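YfkN protein (PDB 3GVE) is of unknown function but belongs to the calcineurin-like phosphoesterase family of metal-binding proteins and here carries a manganese and a magnesium ion. Local coordinates at residues His251-Ser256 and Met279-Gly284; Leu15-Ile20 and Lys285-Ile290. All coordinates share one frame; numbering follows the deposited sequence.

From the N terminus, strand 9-17 runs to the loop carrying D19, a manganese ligand. Far along the chain, H251 supplies another, just before strand 253-254. Contact 1 closes a short loop by bringing strand 275-280 back beside this strand. The chain then turns through W283 and G284 into strand 286-297, which returns to strand 9-17, and contact 2 closes a much wider loop that contains both segments of contact 1. Contact 1 pairs strands of the eight-stranded mixed sheet, contact 2 strands of the four-stranded one. The two also touch directly, a worked example of distant parts of a chain converging on one metal: D19 and H251 share the manganese, and W283 N probably hydrogen-bonds to D19 O.

Contact 1: His251-Ser256 and Met279-Gly284; sequences HGLFPS and MPSSWG. With MN (manganese (II) ion), chain C.
F254 and M279 form an antiparallel, hydrogen-bonded pair: M279 N bonds to F254 O at 2.9 Å, and F254 N returns a bond to M279 O at 3.2 Å. L253 and P280 follow as a non-hydrogen-bonded pair; past them, where P280 centres an inverse gamma turn, S281 N makes weak bonds to M279 O and G252 O.

Side-chain packing flanks this ladder. On the face shared by F254 and M279, F254 CB lies 3.9 Å from M279 CB. The selenium of M279, a selenomethionine, rests against the G252 carbonyl group, 3.5 Å from G252 C. Elsewhere L253 CD2 meets S281 CB at 3.6 Å.

Water bridges the diverging ends. One molecule links H251 N to S281 O; another joins H251 O to the hydroxyls of S281 and S282. S282 CB lies over a face of the H251 imidazole, a CH-pi contact 3.6 Å from the centroid, and a chi1 of 64°, which sets OG between the backbone N and the carbonyl carbon, turns the hydroxyl to that second water.

The same ring binds manganese through NE2 (2.2 Å), alongside D19, H21 and D64. H251 closes the Gly-His-x-His motif of the two-metal site characteristic of calcineurin-like phosphoesterases.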
# COMPACT_ATOMS: atom_id res chain seq x y z
N HIS A 251 8.76 -5.64 4.30
CA HIS A 251 8.52 -5.58 2.85
C HIS A 251 9.82 -5.25 2.08
O HIS A 251 9.78 -4.74 0.97
CB HIS A 251 7.38 -4.59 2.50
CG HIS A 251 6.02 -4.98 3.01
ND1 HIS A 251 4.86 -4.46 2.47
CD2 HIS A 251 5.63 -5.81 4.01
CE1 HIS A 251 3.82 -4.97 3.10
NE2 HIS A 251 4.25 -5.77 4.05
N GLY A 252 10.97 -5.58 2.67
CA GLY A 252 12.28 -5.41 2.05
C GLY A 252 12.83 -6.67 1.42
O GLY A 252 12.09 -7.64 1.27
N LEU A 253 14.12 -6.66 1.06
CA LEU A 253 14.77 -7.80 0.45
C LEU A 253 15.91 -8.26 1.33
O LEU A 253 16.72 -7.42 1.79
CB LEU A 253 15.35 -7.43 -0.94
CG LEU A 253 14.34 -6.88 -1.96
CD1 LEU A 253 15.06 -6.67 -3.33
CD2 LEU A 253 13.17 -7.77 -2.13
N PHE A 254 16.03 -9.55 1.51
CA PHE A 254 17.23 -10.10 2.13
C PHE A 254 17.43 -11.50 1.57
O PHE A 254 16.48 -12.26 1.54
CB PHE A 254 17.18 -10.12 3.66
CG PHE A 254 18.51 -10.52 4.25
CD1 PHE A 254 19.48 -9.58 4.52
CD2 PHE A 254 18.83 -11.86 4.40
CE1 PHE A 254 20.73 -9.94 4.98
CE2 PHE A 254 20.08 -12.24 4.87
CZ PHE A 254 21.05 -11.28 5.15
N PRO A 255 18.64 -11.85 1.14
CA PRO A 255 19.83 -11.00 1.17
C PRO A 255 19.78 -9.84 0.21
O PRO A 255 19.03 -9.85 -0.72
CB PRO A 255 20.95 -11.97 0.76
CG PRO A 255 20.30 -13.06 0.06
CD PRO A 255 18.93 -13.21 0.68
N SER A 256 20.57 -8.83 0.50
CA SER A 256 20.82 -7.72 -0.41
C SER A 256 22.13 -7.04 -0.03
O SER A 256 22.61 -7.14 1.09
CB SER A 256 19.68 -6.72 -0.42
OG SER A 256 19.65 -6.01 0.77
N MSE A 279 14.13 -12.84 3.20
CA MSE A 279 13.00 -11.92 3.28
C MSE A 279 12.57 -11.63 1.85
O MSE A 279 13.16 -10.80 1.15
CB MSE A 279 13.35 -10.62 4.00
CG MSE A 279 12.18 -9.63 4.05
SE MSE A 279 12.69 -7.86 4.67
CE MSE A 279 13.08 -8.29 6.51
N PRO A 280 11.53 -12.33 1.41
CA PRO A 280 11.12 -12.25 0.01
C PRO A 280 10.07 -11.18 -0.28
O PRO A 280 9.00 -11.46 -0.76
CB PRO A 280 10.59 -13.65 -0.27
CG PRO A 280 10.04 -14.10 1.03
CD PRO A 280 11.00 -13.55 2.06
N SER A 281 10.42 -9.94 -0.02
CA SER A 281 9.65 -8.78 -0.45
C SER A 281 8.22 -8.82 0.13
O SER A 281 8.04 -9.09 1.31
CB SER A 281 9.65 -8.71 -2.00
OG SER A 281 9.11 -7.47 -2.44
N SER A 282 7.24 -8.50 -0.69
CA SER A 282 5.84 -8.52 -0.27
C SER A 282 4.98 -8.87 -1.50
O SER A 282 5.45 -8.82 -2.62
CB SER A 282 5.42 -7.19 0.35
OG SER A 282 5.49 -6.16 -0.60
N TRP A 283 3.75 -9.27 -1.24
CA TRP A 283 2.72 -9.51 -2.26
C TRP A 283 3.06 -10.63 -3.25
O TRP A 283 2.48 -10.70 -4.32
CB TRP A 283 2.40 -8.20 -3.02
CG TRP A 283 1.77 -7.13 -2.20
CD1 TRP A 283 1.73 -7.03 -0.86
CD2 TRP A 283 1.10 -5.98 -2.71
NE1 TRP A 283 1.05 -5.88 -0.49
CE2 TRP A 283 0.66 -5.22 -1.62
CE3 TRP A 283 0.83 -5.52 -4.00
CZ2 TRP A 283 -0.05 -4.02 -1.77
CZ3 TRP A 283 0.13 -4.34 -4.15
CH2 TRP A 283 -0.31 -3.61 -3.04
N GLY A 284 3.99 -11.49 -2.88
CA GLY A 284 4.41 -12.57 -3.75
C GLY A 284 5.41 -12.17 -4.83
O GLY A 284 5.62 -12.92 -5.75
MN MN C . 2.96 -6.63 5.68
O HOH W 1 8.32 -8.53 4.08
O HOH W 2 8.03 -5.26 -1.13
O HOH W 3 4.17 -5.73 7.29
O HOH W 4 1.86 -4.73 6.16

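Contact 2: Leu15-Ile20 and Lys285-Ile290. With MN (manganese (II) ion), chain C.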
# COMPACT_ATOMS: atom_id res chain seq x y z
N LEU A 15 11.12 -23.40 0.97
CA LEU A 15 10.57 -22.31 0.16
C LEU A 15 9.62 -21.49 1.02
O LEU A 15 8.89 -22.06 1.80
CB LEU A 15 9.81 -22.89 -1.03
CG LEU A 15 10.56 -23.94 -1.86
CD1 LEU A 15 9.67 -24.38 -3.02
CD2 LEU A 15 11.89 -23.42 -2.38
N ALA A 16 9.64 -20.17 0.87
CA ALA A 16 8.90 -19.29 1.78
C ALA A 16 8.22 -18.11 1.11
O ALA A 16 8.84 -17.42 0.28
CB ALA A 16 9.83 -18.76 2.88
N THR A 17 6.97 -17.86 1.50
CA THR A 17 6.29 -16.60 1.10
C THR A 17 6.11 -15.74 2.33
O THR A 17 6.15 -16.25 3.51
CB THR A 17 4.95 -16.90 0.43
OG1 THR A 17 4.18 -17.81 1.27
CG2 THR A 17 5.16 -17.54 -0.91
N THR A 18 5.99 -14.45 2.13
CA THR A 18 5.69 -13.54 3.23
C THR A 18 4.91 -12.33 2.73
O THR A 18 5.07 -11.91 1.60
CB THR A 18 6.98 -13.06 3.97
OG1 THR A 18 6.64 -12.50 5.25
CG2 THR A 18 7.77 -12.03 3.14
N ASP A 19 4.11 -11.76 3.61
CA ASP A 19 3.42 -10.50 3.34
C ASP A 19 2.66 -10.53 2.00
O ASP A 19 2.63 -9.58 1.25
CB ASP A 19 4.40 -9.31 3.44
CG ASP A 19 4.90 -9.11 4.85
OD1 ASP A 19 4.26 -8.34 5.60
OD2 ASP A 19 5.94 -9.72 5.21
N ILE A 20 1.93 -11.63 1.73
CA ILE A 20 1.17 -11.84 0.48
C ILE A 20 -0.01 -10.86 0.46
O ILE A 20 -0.39 -10.38 -0.62
CB ILE A 20 0.71 -13.33 0.39
CG1 ILE A 20 1.88 -14.22 0.08
CG2 ILE A 20 -0.34 -13.48 -0.68
CD1 ILE A 20 2.51 -14.08 -1.10
N LYS A 285 6.04 -11.01 -4.69
CA LYS A 285 7.00 -10.54 -5.70
C LYS A 285 8.31 -11.34 -5.78
O LYS A 285 9.00 -11.32 -6.79
CB LYS A 285 7.30 -9.05 -5.49
CG LYS A 285 6.09 -8.13 -5.77
CD LYS A 285 6.36 -6.68 -5.35
CE LYS A 285 5.15 -5.77 -5.57
NZ LYS A 285 5.49 -4.39 -5.13
N TYR A 286 8.62 -12.06 -4.71
CA TYR A 286 9.80 -12.92 -4.62
C TYR A 286 9.40 -14.18 -3.85
O TYR A 286 8.45 -14.15 -3.07
CB TYR A 286 10.91 -12.22 -3.85
CG TYR A 286 11.69 -11.18 -4.61
CD1 TYR A 286 12.98 -11.45 -5.04
CD2 TYR A 286 11.16 -9.94 -4.89
CE1 TYR A 286 13.72 -10.50 -5.73
CE2 TYR A 286 11.89 -8.99 -5.58
CZ TYR A 286 13.16 -9.28 -6.00
OH TYR A 286 13.88 -8.33 -6.69
N LEU A 287 10.12 -15.26 -4.10
CA LEU A 287 10.06 -16.46 -3.29
C LEU A 287 11.38 -16.57 -2.51
O LEU A 287 12.45 -16.37 -3.07
CB LEU A 287 9.92 -17.69 -4.18
CG LEU A 287 9.78 -19.02 -3.44
CD1 LEU A 287 8.46 -19.05 -2.69
CD2 LEU A 287 9.88 -20.19 -4.42
N GLY A 288 11.30 -16.89 -1.23
CA GLY A 288 12.49 -17.15 -0.43
C GLY A 288 12.90 -18.61 -0.59
O GLY A 288 12.06 -19.48 -0.65
N VAL A 289 14.20 -18.84 -0.61
CA VAL A 289 14.74 -20.19 -0.80
C VAL A 289 15.92 -20.37 0.14
O VAL A 289 16.90 -19.68 0.03
CB VAL A 289 15.20 -20.43 -2.27
CG1 VAL A 289 15.72 -21.85 -2.45
CG2 VAL A 289 14.07 -20.14 -3.25
N ILE A 290 15.78 -21.30 1.07
CA ILE A 290 16.89 -21.68 1.93
C ILE A 290 17.30 -23.13 1.66
O ILE A 290 16.48 -24.02 1.65
CB ILE A 290 16.53 -21.52 3.42
CG1 ILE A 290 16.41 -20.02 3.75
CG2 ILE A 290 17.55 -22.20 4.31
CD1 ILE A 290 16.03 -19.73 5.19
MN MN C . 2.96 -6.63 5.68
O HOH W 5 6.45 -14.32 -1.09
O HOH W 3 4.17 -5.73 7.29
O HOH W 4 1.86 -4.73 6.16
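The flat peptide groups flanking A16 and G288 meet across the strands: G288 N approaches A16 O in the carbonyl plane (2.9 Å), whereas A16 N lies 31° out of the plane of the G288 carbonyl it bonds to, also at 2.9 Å. L287 CD1 adds an apolar neighbour to A16 O, 3.4 Å away. A further flat group, the carboxylate of D19, binds manganese through OD1 (2.1 Å); T18 OG1 donates to its OD2 from above the carboxylate plane, and H249 N is a second donor to that oxygen.

L15 and V289 form the neighbouring non-hydrogen-bonded pair, their side chains side by side with L15 CD2 at 4.0 Å from V289 CG2. Strands 9-17 and 286-297 are the antiparallel central pair of a four-stranded mixed sheet in the calcineurin-like fold, and D19 opens the family's Asp-x-His motif in the loop after the first strand. Helix 40-53 packs on L15, L287 and V289.

With L287 CG anti to the backbone N (chi1 -177°), its CD1 also reaches T17 CG2 at 4.0 Å. T17 OG1 hydrogen-bonds to D61 and Y101. Past T17 the segments part, and a water bridges T18 N and Y286 O.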